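Side-chain contacts in putative acid phosphatase WZB (Escherichia coli, PDB 2WMY), which probably removes phosphate from phosphotyrosine in proteins, as a member of the low molecular weight protein tyrosine phosphatase family: residues A[56-61]-A[132-137]; A[112-117]-A[137-142]; A[24-29]-A[38-43]; A[91-96]-A[102-107]. The protein carries 1 engineered substitution. All blocks are in the same frame, centred on the assembly; numbering follows the deposited sequence.

Contact 1: A[56-61]-A[132-137]; sequences IRVAEK and SVYQLL
V58 and Y134 join two helices on one flank of the low molecular weight phosphatase fold: helix 53-61 and the long C-terminal helix 127-147. The backbones stay well apart, with the CA atoms of V58 and Y134 7.0 Å from each other. Side chains bridge that gap. The two methyls of V58 share the base of the tyrosine: CG2 meets Y134 CB at 3.7 Å, and CG1 lies 4.1 Å from the ring carbon CD1. The ring of Y134 then reaches on past V58 toward the next residue. CG lies anti to the backbone N (chi1 -175°), which swings the ring out of its own helix, and CE1 comes within 4.1 Å of A59 CA. The carbonyl oxygen of V58 lies over one ring face, offset toward the rim; it takes a hydrogen bond from N62 ND2. I24 and L28 of helix 21-32 also touch the Y134 side chain, so Y134 joins three helices. Charged pairs flank this apolar patch. No hydrogen bond links the two segments themselves. Their contact is van der Waals packing, and the ionic links between the helices pair K61 and R57 with D131 and D127, which precede the 132-137 segment.

Contact 2: A[112-117]-A[137-142]; sequences HWLDSK and LEQASK
L114 and A140 mark the nearest backbone approach, with their CA atoms 6.2 Å apart. L114 belongs to the loop between strand 107-109 and the C-terminal helix 127-147, and A140 to that helix. The same loop runs on to D121, the predicted proton donor, so the contact ties part of the proton-donor loop to the helix that follows it.

The two methyls of L114 meet two successive residues of the helix. CD1 rests on A140 CB at 3.6 Å. CD2 turns the other way and touches Q139 CG at 3.5 Å. Q139 is stretched out, with CG anti to its own N (chi1 -179°), and its chain passes CD2 so that OE1 also lies near that methyl. The leucine thus packs on a methyl and on the aliphatic part of a glutamine.

A water adds a polar link. It accepts from W113 N at 3.1 Å and donates to A140 O at 3.2 Å. Within the loop, H112 CD2 lies 3.3 Å above the centre of the W113 ring, so an imidazole edge meets an indole face. W144 and K147 of the helix also meet this indole, edge-to-face and by a cation-pi contact. K117 NZ reaches back to the carbonyls of H112 and L114, but both bonds are weak.

One turn of the helix has a doubly used carbonyl. S141 OG donates to L137 O at 2.6 Å, and S141 N reaches the same oxygen at 2.9 Å from the opposite face of its plane.

Contact 3: A[24-29]-A[38-43]; sequences IGERLL and INSAGV
E26 OE1 takes a hydrogen bond of 2.7 Å from S40 OG, which meets it from above the carboxylate plane. A water lies 2.7 Å from the same E26 OE1. That water accepts from S40 N at 3.2 Å and lies near N39 OD1. The ND2 end of N39 is held by Y82. The other carboxylate oxygen is gripped inside the helix: R27 NE bonds E26 OE2 at 2.7 Å, nearly straight at 170°. This salt bridge uses the anti lone pair of OE2 and lies in the guanidinium plane. R27 has a further partner in K67 O.

Helix 21-32 and strand 37-42 are consecutive parts of a beta-alpha-beta unit that starts with strand 10-15. Their segment axes run antiparallel, at 173° and 7.6 Å. The first torsion of S40 (chi1 64°) turns OG to the helix side, where it reaches E26; the same OG also bonds N18 of the phosphate-binding loop that runs from C15 to R21. E26 is therefore probably a second-shell partner of that loop. A glutamine here has no charge for R27, which is likely to leave that guanidinium less firmly fixed, though K67 O still holds it.

Beside the polar group, I38 packs on the helix. Its CG2 touches E26 O at 3.7 Å, and its CD1 touches L29 CB at 3.7 Å.

Contact 4: A[91-96]-A[102-107]; sequences SHLEQI and EARGKT
L93 and I96 make the apolar pairs of this contact, between helix 90-99 and the loop that leads into strand 107-109. L93 CD2 meets T107 CG2 at 3.8 Å as the two side chains slide past each other. I96 CG2 is 4.3 Å from A103 CB, and it also lies against the T107 hydroxyl, 3.7 Å from OG1. CG2 of I96 thus packs on the loop and on the first residue of the strand.

A second kind of contact is aliphatic against a flat cation. The side chain of L93 lies over one face of the R104 guanidinium, with CD2 4.2 Å above its centre. R104 NH2 is 3.9 Å from L93 CD1. The arginine chain leaves with CG anti to its N (chi1 -176°) and bends at chi2 (52°), which folds the guanidinium back over the leucine.

The polar link between the segments runs through a water. It lies in the guanidinium plane, accepts from R104 NE at 2.8 Å and donates to E94 OE1 at 2.9 Å. The opposite charges are therefore bridged by water and do not touch. With an alanine here in place of R104, one side of L93 is likely to lose its cover and the water its donor from the loop. Within the loop, T107 OG1 donates to A103 O at 2.9 Å, and K106 N reaches that oxygen from the opposite face.

The contact closes the return of a beta-alpha-beta crossover. Strand 84-87 packs against it through V87, which touches L93 and T107, and strand 107-109 goes on as one of the two edge strands of the parallel sheet.

Overall arrangement
Contact 3 lies deepest, about 4 Å from the chain centre; the centres of the others lie 12 to 14 Å out. All four are buried, with partly exposed Q139 in contact 2 and L93 and R104 in contact 4. Contacts 1 and 2 both use helix 127-147 and share L137. Helix 21-32 packs against it through I24 and L28. Contact 4 stands opposite contact 1, about 25 Å between centres, and meets contact 3 where V43 touches H92. Contacts 1 and 2 are mainly apolar, the second with a bridging water. Contact 3 has a buried carboxylate bonded to S40, whose side chain is about 7 Å from that of C15, the predicted nucleophile. Contact 4 adds an arginine.

Contact 1: A[56-61]-A[132-137]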
loop_
_atom_site.group_PDB
_atom_site.type_symbol
_atom_site.label_atom_id
_atom_site.label_comp_id
_atom_site.label_asym_id
_atom_site.label_seq_id
_atom_site.Cartn_x
_atom_site.Cartn_y
_atom_site.Cartn_z
ATOM N N ILE A 56 0.162 13.741 -0.428
ATOM C CA ILE A 56 1.034 14.469 0.492
ATOM C C ILE A 56 0.247 15.425 1.396
ATOM O O ILE A 56 0.566 15.570 2.572
ATOM C CB ILE A 56 2.125 15.259 -0.260
ATOM C CG1 ILE A 56 3.011 14.302 -1.055
ATOM C CG2 ILE A 56 2.966 16.077 0.714
ATOM C CD1 ILE A 56 3.978 14.980 -1.974
ATOM N N ARG A 57 -0.776 16.076 0.848
ATOM C CA ARG A 57 -1.638 16.943 1.653
ATOM C C ARG A 57 -2.298 16.183 2.802
ATOM O O ARG A 57 -2.150 16.558 3.969
ATOM C CB ARG A 57 -2.726 17.603 0.803
ATOM C CG ARG A 57 -2.431 19.039 0.426
ATOM C CD ARG A 57 -3.714 19.828 0.171
ATOM N NE ARG A 57 -4.602 19.144 -0.762
ATOM C CZ ARG A 57 -4.398 19.081 -2.073
ATOM N NH1 ARG A 57 -3.333 19.662 -2.614
ATOM N NH2 ARG A 57 -5.258 18.431 -2.846
ATOM N N VAL A 58 -3.025 15.119 2.478
ATOM C CA VAL A 58 -3.746 14.385 3.510
ATOM C C VAL A 58 -2.786 13.762 4.504
ATOM O O VAL A 58 -3.090 13.666 5.691
ATOM C CB VAL A 58 -4.722 13.324 2.949
ATOM C CG1 VAL A 58 -3.976 12.080 2.444
ATOM C CG2 VAL A 58 -5.749 12.946 4.026
ATOM N N ALA A 59 -1.619 13.355 4.020
ATOM C CA ALA A 59 -0.632 12.729 4.881
ATOM C C ALA A 59 -0.099 13.728 5.908
ATOM O O ALA A 59 -0.193 13.498 7.119
ATOM C CB ALA A 59 0.499 12.157 4.053
ATOM N N GLU A 60 0.457 14.837 5.434
ATOM C CA GLU A 60 1.027 15.824 6.354
ATOM C C GLU A 60 -0.024 16.367 7.322
ATOM O O GLU A 60 0.240 16.534 8.512
ATOM C CB GLU A 60 1.722 16.959 5.597
ATOM C CG GLU A 60 3.112 16.574 5.107
ATOM C CD GLU A 60 3.757 17.638 4.242
ATOM O OE1 GLU A 60 3.285 18.797 4.265
ATOM O OE2 GLU A 60 4.739 17.310 3.540
ATOM N N LYS A 61 -1.214 16.633 6.797
ATOM C CA LYS A 61 -2.351 17.045 7.614
ATOM C C LYS A 61 -2.543 16.112 8.806
ATOM O O LYS A 61 -2.953 16.549 9.883
ATOM C CB LYS A 61 -3.612 17.085 6.753
ATOM C CG LYS A 61 -4.909 17.323 7.494
ATOM C CD LYS A 61 -6.021 17.566 6.487
ATOM C CE LYS A 61 -7.359 17.071 6.991
ATOM N NZ LYS A 61 -8.372 17.115 5.902
ATOM N N SER A 132 -10.898 10.288 3.482
ATOM C CA SER A 132 -11.588 9.027 3.663
ATOM C C SER A 132 -10.641 7.848 3.421
ATOM O O SER A 132 -10.524 6.960 4.256
ATOM C CB SER A 132 -12.811 8.972 2.741
ATOM O OG SER A 132 -13.389 7.683 2.729
ATOM N N VAL A 133 -9.939 7.857 2.295
ATOM C CA VAL A 133 -8.959 6.810 2.018
ATOM C C VAL A 133 -7.849 6.752 3.076
ATOM O O VAL A 133 -7.443 5.665 3.491
ATOM C CB VAL A 133 -8.360 6.945 0.605
ATOM C CG1 VAL A 133 -7.251 5.920 0.391
ATOM C CG2 VAL A 133 -9.453 6.768 -0.438
ATOM N N TYR A 134 -7.373 7.912 3.522
ATOM C CA TYR A 134 -6.372 7.943 4.586
ATOM C C TYR A 134 -6.846 7.213 5.842
ATOM O O TYR A 134 -6.111 6.400 6.422
ATOM C CB TYR A 134 -5.980 9.375 4.965
ATOM C CG TYR A 134 -4.853 9.395 5.975
ATOM C CD1 TYR A 134 -3.527 9.390 5.560
ATOM C CD2 TYR A 134 -5.111 9.363 7.340
ATOM C CE1 TYR A 134 -2.482 9.393 6.477
ATOM C CE2 TYR A 134 -4.077 9.364 8.262
ATOM C CZ TYR A 134 -2.762 9.378 7.821
ATOM O OH TYR A 134 -1.721 9.375 8.724
ATOM N N GLN A 135 -8.064 7.523 6.276
ATOM C CA GLN A 135 -8.605 6.893 7.474
ATOM C C GLN A 135 -8.694 5.377 7.312
ATOM O O GLN A 135 -8.347 4.630 8.218
ATOM C CB GLN A 135 -9.972 7.470 7.845
ATOM C CG GLN A 135 -10.586 6.768 9.057
ATOM C CD GLN A 135 -11.979 7.261 9.390
ATOM O OE1 GLN A 135 -12.215 8.465 9.501
ATOM N NE2 GLN A 135 -12.909 6.332 9.550
ATOM N N LEU A 136 -9.155 4.927 6.152
ATOM C CA LEU A 136 -9.242 3.500 5.882
ATOM C C LEU A 136 -7.869 2.832 5.934
ATOM O O LEU A 136 -7.718 1.760 6.509
ATOM C CB LEU A 136 -9.895 3.253 4.529
ATOM C CG LEU A 136 -11.402 3.482 4.417
ATOM C CD1 LEU A 136 -11.822 3.376 2.957
ATOM C CD2 LEU A 136 -12.198 2.497 5.294
ATOM N N LEU A 137 -6.872 3.465 5.322
ATOM C CA LEU A 137 -5.514 2.930 5.336
ATOM C C LEU A 137 -4.969 2.876 6.755
ATOM O O LEU A 137 -4.246 1.951 7.131
ATOM C CB LEU A 137 -4.594 3.770 4.445
ATOM C CG LEU A 137 -4.690 3.467 2.944
ATOM C CD1 LEU A 137 -3.780 4.380 2.149
ATOM C CD2 LEU A 137 -4.341 2.013 2.665
#

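Contact 2: A[112-117]-A[137-142]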
loop_
_atom_site.group_PDB
_atom_site.type_symbol
_atom_site.label_atom_id
_atom_site.label_comp_id
_atom_site.label_asym_id
_atom_site.label_seq_id
_atom_site.Cartn_x
_atom_site.Cartn_y
_atom_site.Cartn_z
ATOM N N HIS A 112 -7.823 -6.246 4.710
ATOM C CA HIS A 112 -8.374 -7.571 4.989
ATOM C C HIS A 112 -9.154 -7.600 6.295
ATOM O O HIS A 112 -10.180 -8.262 6.389
ATOM C CB HIS A 112 -7.280 -8.643 5.035
ATOM C CG HIS A 112 -7.795 -10.000 5.402
ATOM N ND1 HIS A 112 -8.272 -10.893 4.466
ATOM C CD2 HIS A 112 -7.940 -10.605 6.606
ATOM C CE1 HIS A 112 -8.677 -11.994 5.075
ATOM N NE2 HIS A 112 -8.489 -11.844 6.375
ATOM N N TRP A 113 -8.661 -6.866 7.288
ATOM C CA TRP A 113 -9.220 -6.893 8.631
ATOM C C TRP A 113 -10.350 -5.888 8.859
ATOM O O TRP A 113 -10.882 -5.789 9.962
ATOM C CB TRP A 113 -8.096 -6.695 9.650
ATOM C CG TRP A 113 -7.024 -7.724 9.474
ATOM C CD1 TRP A 113 -5.742 -7.516 9.049
ATOM C CD2 TRP A 113 -7.154 -9.133 9.683
ATOM N NE1 TRP A 113 -5.066 -8.710 8.991
ATOM C CE2 TRP A 113 -5.910 -9.718 9.380
ATOM C CE3 TRP A 113 -8.203 -9.959 10.110
ATOM C CZ2 TRP A 113 -5.681 -11.090 9.485
ATOM C CZ3 TRP A 113 -7.975 -11.327 10.214
ATOM C CH2 TRP A 113 -6.725 -11.876 9.900
ATOM N N LEU A 114 -10.714 -5.152 7.814
ATOM C CA LEU A 114 -11.812 -4.195 7.889
ATOM C C LEU A 114 -13.113 -4.843 7.422
ATOM O O LEU A 114 -13.091 -5.780 6.622
ATOM C CB LEU A 114 -11.503 -2.964 7.036
ATOM C CG LEU A 114 -10.219 -2.224 7.409
ATOM C CD1 LEU A 114 -10.051 -0.966 6.563
ATOM C CD2 LEU A 114 -10.224 -1.888 8.891
ATOM N N ASP A 115 -14.243 -4.348 7.924
ATOM C CA ASP A 115 -15.550 -4.888 7.547
ATOM C C ASP A 115 -15.711 -4.886 6.033
ATOM O O ASP A 115 -16.013 -5.916 5.427
ATOM C CB ASP A 115 -16.682 -4.106 8.220
ATOM C CG ASP A 115 -16.828 -4.446 9.696
ATOM O OD1 ASP A 115 -16.394 -5.547 10.108
ATOM O OD2 ASP A 115 -17.381 -3.612 10.446
ATOM N N SER A 116 -15.513 -3.720 5.425
ATOM C CA SER A 116 -15.340 -3.647 3.983
ATOM C C SER A 116 -13.840 -3.629 3.705
ATOM O O SER A 116 -13.106 -2.856 4.313
ATOM C CB SER A 116 -16.018 -2.406 3.415
ATOM O OG SER A 116 -15.914 -2.384 2.004
ATOM N N LYS A 117 -13.384 -4.484 2.797
ATOM C CA LYS A 117 -11.954 -4.767 2.684
ATOM C C LYS A 117 -11.215 -3.964 1.619
ATOM O O LYS A 117 -9.999 -3.847 1.660
ATOM C CB LYS A 117 -11.720 -6.262 2.448
ATOM C CG LYS A 117 -12.415 -7.158 3.450
ATOM C CD LYS A 117 -11.864 -8.569 3.426
ATOM C CE LYS A 117 -12.744 -9.498 4.252
ATOM N NZ LYS A 117 -13.343 -8.791 5.432
ATOM N N LEU A 137 -6.872 3.465 5.322
ATOM C CA LEU A 137 -5.514 2.930 5.336
ATOM C C LEU A 137 -4.969 2.876 6.755
ATOM O O LEU A 137 -4.246 1.951 7.131
ATOM C CB LEU A 137 -4.594 3.770 4.445
ATOM C CG LEU A 137 -4.690 3.467 2.944
ATOM C CD1 LEU A 137 -3.780 4.380 2.149
ATOM C CD2 LEU A 137 -4.341 2.013 2.665
ATOM N N GLU A 138 -5.331 3.877 7.548
ATOM C CA GLU A 138 -4.825 3.980 8.904
ATOM C C GLU A 138 -5.423 2.890 9.777
ATOM O O GLU A 138 -4.709 2.226 10.526
ATOM C CB GLU A 138 -5.112 5.370 9.490
ATOM C CG GLU A 138 -4.661 5.532 10.928
ATOM C CD GLU A 138 -4.612 6.984 11.367
ATOM O OE1 GLU A 138 -5.576 7.733 11.094
ATOM O OE2 GLU A 138 -3.604 7.372 11.990
ATOM N N GLN A 139 -6.738 2.714 9.673
ATOM C CA GLN A 139 -7.445 1.688 10.431
ATOM C C GLN A 139 -6.988 0.288 10.003
ATOM O O GLN A 139 -6.770 -0.583 10.836
ATOM C CB GLN A 139 -8.965 1.840 10.254
ATOM C CG GLN A 139 -9.795 0.829 11.015
ATOM C CD GLN A 139 -11.291 1.069 10.882
ATOM O OE1 GLN A 139 -11.823 1.173 9.776
ATOM N NE2 GLN A 139 -11.976 1.150 12.015
ATOM N N ALA A 140 -6.835 0.084 8.700
ATOM C CA ALA A 140 -6.363 -1.199 8.180
ATOM C C ALA A 140 -4.945 -1.510 8.667
ATOM O O ALA A 140 -4.626 -2.662 9.000
ATOM C CB ALA A 140 -6.417 -1.201 6.664
ATOM N N SER A 141 -4.104 -0.475 8.703
ATOM C CA SER A 141 -2.713 -0.597 9.159
ATOM C C SER A 141 -2.591 -0.981 10.632
ATOM O O SER A 141 -1.773 -1.825 10.992
ATOM C CB SER A 141 -1.947 0.712 8.930
ATOM O OG SER A 141 -1.822 0.976 7.550
ATOM N N LYS A 142 -3.381 -0.335 11.485
ATOM C CA LYS A 142 -3.362 -0.660 12.908
ATOM C C LYS A 142 -3.706 -2.131 13.108
ATOM O O LYS A 142 -3.074 -2.822 13.895
ATOM C CB LYS A 142 -4.331 0.233 13.697
ATOM C CG LYS A 142 -3.885 1.687 13.812
ATOM C CD LYS A 142 -4.979 2.571 14.411
ATOM C CE LYS A 142 -4.596 4.046 14.356
ATOM N NZ LYS A 142 -5.742 4.961 14.662
HETATM O O HOH W 1 -6.529 -4.627 7.322
#

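Contact 3: A[24-29]-A[38-43]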
loop_
_atom_site.group_PDB
_atom_site.type_symbol
_atom_site.label_atom_id
_atom_site.label_comp_id
_atom_site.label_asym_id
_atom_site.label_seq_id
_atom_site.Cartn_x
_atom_site.Cartn_y
_atom_site.Cartn_z
ATOM N N ILE A 24 1.246 5.697 1.231
ATOM C CA ILE A 24 0.647 6.006 2.520
ATOM C C ILE A 24 0.586 4.758 3.407
ATOM O O ILE A 24 0.937 4.803 4.581
ATOM C CB ILE A 24 -0.741 6.638 2.335
ATOM C CG1 ILE A 24 -0.581 8.067 1.806
ATOM C CG2 ILE A 24 -1.513 6.616 3.643
ATOM C CD1 ILE A 24 -1.903 8.749 1.450
ATOM N N GLY A 25 0.169 3.637 2.827
ATOM C CA GLY A 25 0.142 2.371 3.541
ATOM C C GLY A 25 1.526 1.965 4.010
ATOM O O GLY A 25 1.696 1.509 5.137
ATOM N N GLU A 26 2.520 2.143 3.143
ATOM C CA GLU A 26 3.907 1.830 3.482
ATOM C C GLU A 26 4.369 2.597 4.710
ATOM O O GLU A 26 4.917 2.011 5.645
ATOM C CB GLU A 26 4.823 2.143 2.303
ATOM C CG GLU A 26 6.293 2.287 2.639
ATOM C CD GLU A 26 7.090 2.893 1.478
ATOM O OE1 GLU A 26 7.137 2.272 0.390
ATOM O OE2 GLU A 26 7.659 3.992 1.649
ATOM N N ARG A 27 4.145 3.909 4.704
ATOM C CA ARG A 27 4.663 4.771 5.764
ATOM C C ARG A 27 3.922 4.550 7.084
ATOM O O ARG A 27 4.519 4.620 8.161
ATOM C CB ARG A 27 4.617 6.251 5.344
ATOM C CG ARG A 27 5.451 6.580 4.106
ATOM C CD ARG A 27 6.936 6.340 4.336
ATOM N NE ARG A 27 7.682 6.336 3.079
ATOM C CZ ARG A 27 8.461 7.333 2.662
ATOM N NH1 ARG A 27 8.616 8.419 3.408
ATOM N NH2 ARG A 27 9.089 7.244 1.495
ATOM N N LEU A 28 2.620 4.288 6.998
ATOM C CA LEU A 28 1.844 3.957 8.187
ATOM C C LEU A 28 2.400 2.686 8.837
ATOM O O LEU A 28 2.648 2.648 10.048
ATOM C CB LEU A 28 0.355 3.800 7.839
ATOM C CG LEU A 28 -0.411 5.090 7.498
ATOM C CD1 LEU A 28 -1.779 4.780 6.885
ATOM C CD2 LEU A 28 -0.556 5.986 8.732
ATOM N N LEU A 29 2.616 1.651 8.031
ATOM C CA LEU A 29 3.108 0.382 8.565
ATOM C C LEU A 29 4.514 0.497 9.149
ATOM O O LEU A 29 4.810 -0.133 10.164
ATOM C CB LEU A 29 3.048 -0.730 7.513
ATOM C CG LEU A 29 1.660 -1.292 7.190
ATOM C CD1 LEU A 29 1.720 -2.243 6.002
ATOM C CD2 LEU A 29 1.076 -1.982 8.402
ATOM N N ILE A 38 9.781 -2.619 4.836
ATOM C CA ILE A 38 8.472 -2.312 4.260
ATOM C C ILE A 38 8.581 -1.364 3.078
ATOM O O ILE A 38 9.014 -0.222 3.226
ATOM C CB ILE A 38 7.511 -1.739 5.312
ATOM C CG1 ILE A 38 7.294 -2.769 6.426
ATOM C CG2 ILE A 38 6.177 -1.366 4.677
ATOM C CD1 ILE A 38 6.465 -2.273 7.574
ATOM N N ASN A 39 8.195 -1.852 1.900
ATOM C CA ASN A 39 8.224 -1.051 0.681
ATOM C C ASN A 39 6.930 -1.166 -0.120
ATOM O O ASN A 39 5.989 -1.830 0.307
ATOM C CB ASN A 39 9.443 -1.416 -0.167
ATOM C CG ASN A 39 10.743 -0.908 0.445
ATOM O OD1 ASN A 39 10.936 0.300 0.594
ATOM N ND2 ASN A 39 11.633 -1.827 0.815
ATOM N N SER A 40 6.882 -0.515 -1.277
ATOM C CA SER A 40 5.638 -0.396 -2.017
ATOM C C SER A 40 5.870 -0.301 -3.516
ATOM O O SER A 40 6.932 0.126 -3.963
ATOM C CB SER A 40 4.872 0.840 -1.548
ATOM O OG SER A 40 5.603 2.015 -1.840
ATOM N N ALA A 41 4.859 -0.684 -4.287
ATOM C CA ALA A 41 4.945 -0.644 -5.749
ATOM C C ALA A 41 3.547 -0.673 -6.358
ATOM O O ALA A 41 2.551 -0.833 -5.650
ATOM C CB ALA A 41 5.779 -1.801 -6.272
ATOM N N GLY A 42 3.470 -0.513 -7.672
ATOM C CA GLY A 42 2.185 -0.389 -8.327
ATOM C C GLY A 42 2.071 -1.187 -9.602
ATOM O O GLY A 42 3.003 -1.232 -10.411
ATOM N N VAL A 43 0.921 -1.824 -9.790
ATOM C CA VAL A 43 0.715 -2.630 -10.985
ATOM C C VAL A 43 0.582 -1.749 -12.235
ATOM O O VAL A 43 0.704 -2.240 -13.350
ATOM C CB VAL A 43 -0.492 -3.571 -10.851
ATOM C CG1 VAL A 43 -0.244 -4.599 -9.746
ATOM C CG2 VAL A 43 -1.757 -2.771 -10.577
HETATM O O HOH W 2 9.090 1.807 -1.343
#

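Contact 4: A[91-96]-A[102-107]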
loop_
_atom_site.group_PDB
_atom_site.type_symbol
_atom_site.label_atom_id
_atom_site.label_comp_id
_atom_site.label_asym_id
_atom_site.label_seq_id
_atom_site.Cartn_x
_atom_site.Cartn_y
_atom_site.Cartn_z
ATOM N N SER A 91 -9.496 -6.342 -7.594
ATOM C CA SER A 91 -8.964 -6.429 -8.952
ATOM C C SER A 91 -7.444 -6.637 -8.968
ATOM O O SER A 91 -6.904 -7.245 -9.887
ATOM C CB SER A 91 -9.342 -5.186 -9.760
ATOM O OG SER A 91 -8.890 -4.012 -9.107
ATOM N N HIS A 92 -6.763 -6.133 -7.946
ATOM C CA HIS A 92 -5.320 -6.312 -7.815
ATOM C C HIS A 92 -4.927 -7.766 -7.578
ATOM O O HIS A 92 -3.853 -8.199 -8.000
ATOM C CB HIS A 92 -4.760 -5.453 -6.684
ATOM C CG HIS A 92 -4.698 -3.993 -7.001
ATOM N ND1 HIS A 92 -4.900 -3.016 -6.049
ATOM C CD2 HIS A 92 -4.451 -3.344 -8.164
ATOM C CE1 HIS A 92 -4.778 -1.827 -6.610
ATOM N NE2 HIS A 92 -4.507 -1.997 -7.893
ATOM N N LEU A 93 -5.789 -8.514 -6.891
ATOM C CA LEU A 93 -5.522 -9.927 -6.617
ATOM C C LEU A 93 -5.356 -10.709 -7.913
ATOM O O LEU A 93 -4.468 -11.555 -8.029
ATOM C CB LEU A 93 -6.639 -10.549 -5.772
ATOM C CG LEU A 93 -6.779 -9.952 -4.373
ATOM C CD1 LEU A 93 -7.973 -10.573 -3.656
ATOM C CD2 LEU A 93 -5.491 -10.140 -3.576
ATOM N N GLU A 94 -6.205 -10.414 -8.893
ATOM C CA GLU A 94 -6.130 -11.107 -10.169
ATOM C C GLU A 94 -4.936 -10.641 -10.997
ATOM O O GLU A 94 -4.429 -11.382 -11.834
ATOM C CB GLU A 94 -7.429 -10.949 -10.957
ATOM C CG GLU A 94 -7.787 -12.196 -11.747
ATOM C CD GLU A 94 -7.646 -13.469 -10.914
ATOM O OE1 GLU A 94 -8.171 -13.504 -9.778
ATOM O OE2 GLU A 94 -7.011 -14.433 -11.398
ATOM N N GLN A 95 -4.488 -9.411 -10.762
ATOM C CA GLN A 95 -3.319 -8.897 -11.460
ATOM C C GLN A 95 -2.042 -9.525 -10.909
ATOM O O GLN A 95 -1.093 -9.760 -11.655
ATOM C CB GLN A 95 -3.259 -7.373 -11.380
ATOM C CG GLN A 95 -4.218 -6.677 -12.340
ATOM C CD GLN A 95 -4.391 -5.211 -12.024
ATOM O OE1 GLN A 95 -4.767 -4.847 -10.912
ATOM N NE2 GLN A 95 -4.117 -4.358 -13.002
ATOM N N ILE A 96 -2.023 -9.800 -9.608
ATOM C CA ILE A 96 -0.920 -10.547 -9.007
ATOM C C ILE A 96 -0.871 -11.988 -9.532
ATOM O O ILE A 96 0.193 -12.491 -9.882
ATOM C CB ILE A 96 -1.006 -10.574 -7.472
ATOM C CG1 ILE A 96 -1.060 -9.155 -6.905
ATOM C CG2 ILE A 96 0.184 -11.318 -6.888
ATOM C CD1 ILE A 96 0.158 -8.329 -7.214
ATOM N N GLU A 102 3.453 -17.113 -8.513
ATOM C CA GLU A 102 4.083 -17.728 -7.345
ATOM C C GLU A 102 3.979 -16.857 -6.103
ATOM O O GLU A 102 4.368 -17.276 -5.018
ATOM C CB GLU A 102 5.551 -18.085 -7.611
ATOM C CG GLU A 102 5.775 -19.495 -8.138
ATOM C CD GLU A 102 6.281 -19.533 -9.573
ATOM O OE1 GLU A 102 6.314 -18.467 -10.223
ATOM O OE2 GLU A 102 6.655 -20.634 -10.046
ATOM N N ALA A 103 3.456 -15.645 -6.268
ATOM C CA ALA A 103 3.329 -14.704 -5.161
ATOM C C ALA A 103 1.902 -14.649 -4.621
ATOM O O ALA A 103 1.660 -14.148 -3.521
ATOM C CB ALA A 103 3.790 -13.318 -5.594
ATOM N N ARG A 104 0.959 -15.172 -5.398
ATOM C CA ARG A 104 -0.455 -15.127 -5.040
ATOM C C ARG A 104 -0.731 -15.758 -3.676
ATOM O O ARG A 104 -1.637 -15.330 -2.960
ATOM C CB ARG A 104 -1.295 -15.813 -6.123
ATOM C CG ARG A 104 -2.796 -15.733 -5.896
ATOM C CD ARG A 104 -3.256 -14.295 -5.646
ATOM N NE ARG A 104 -4.710 -14.207 -5.519
ATOM C CZ ARG A 104 -5.373 -14.264 -4.365
ATOM N NH1 ARG A 104 -4.721 -14.398 -3.219
ATOM N NH2 ARG A 104 -6.696 -14.186 -4.359
ATOM N N GLY A 105 0.061 -16.769 -3.323
ATOM C CA GLY A 105 -0.113 -17.493 -2.076
ATOM C C GLY A 105 0.275 -16.732 -0.819
ATOM O O GLY A 105 0.022 -17.186 0.302
ATOM N N LYS A 106 0.899 -15.576 -0.998
ATOM C CA LYS A 106 1.317 -14.753 0.129
ATOM C C LYS A 106 0.784 -13.332 -0.047
ATOM O O LYS A 106 1.317 -12.380 0.506
ATOM C CB LYS A 106 2.841 -14.737 0.245
ATOM C CG LYS A 106 3.534 -14.126 -0.960
ATOM C CD LYS A 106 5.042 -14.010 -0.758
ATOM C CE LYS A 106 5.744 -13.926 -2.102
ATOM N NZ LYS A 106 7.204 -13.661 -1.995
ATOM N N THR A 107 -0.276 -13.207 -0.831
ATOM C CA THR A 107 -0.914 -11.924 -1.062
ATOM C C THR A 107 -2.256 -11.842 -0.334
ATOM O O THR A 107 -3.051 -12.783 -0.356
ATOM C CB THR A 107 -1.143 -11.682 -2.565
ATOM O OG1 THR A 107 0.106 -11.761 -3.257
ATOM C CG2 THR A 107 -1.751 -10.305 -2.801
HETATM O O HOH W 3 -6.791 -14.340 -7.424
#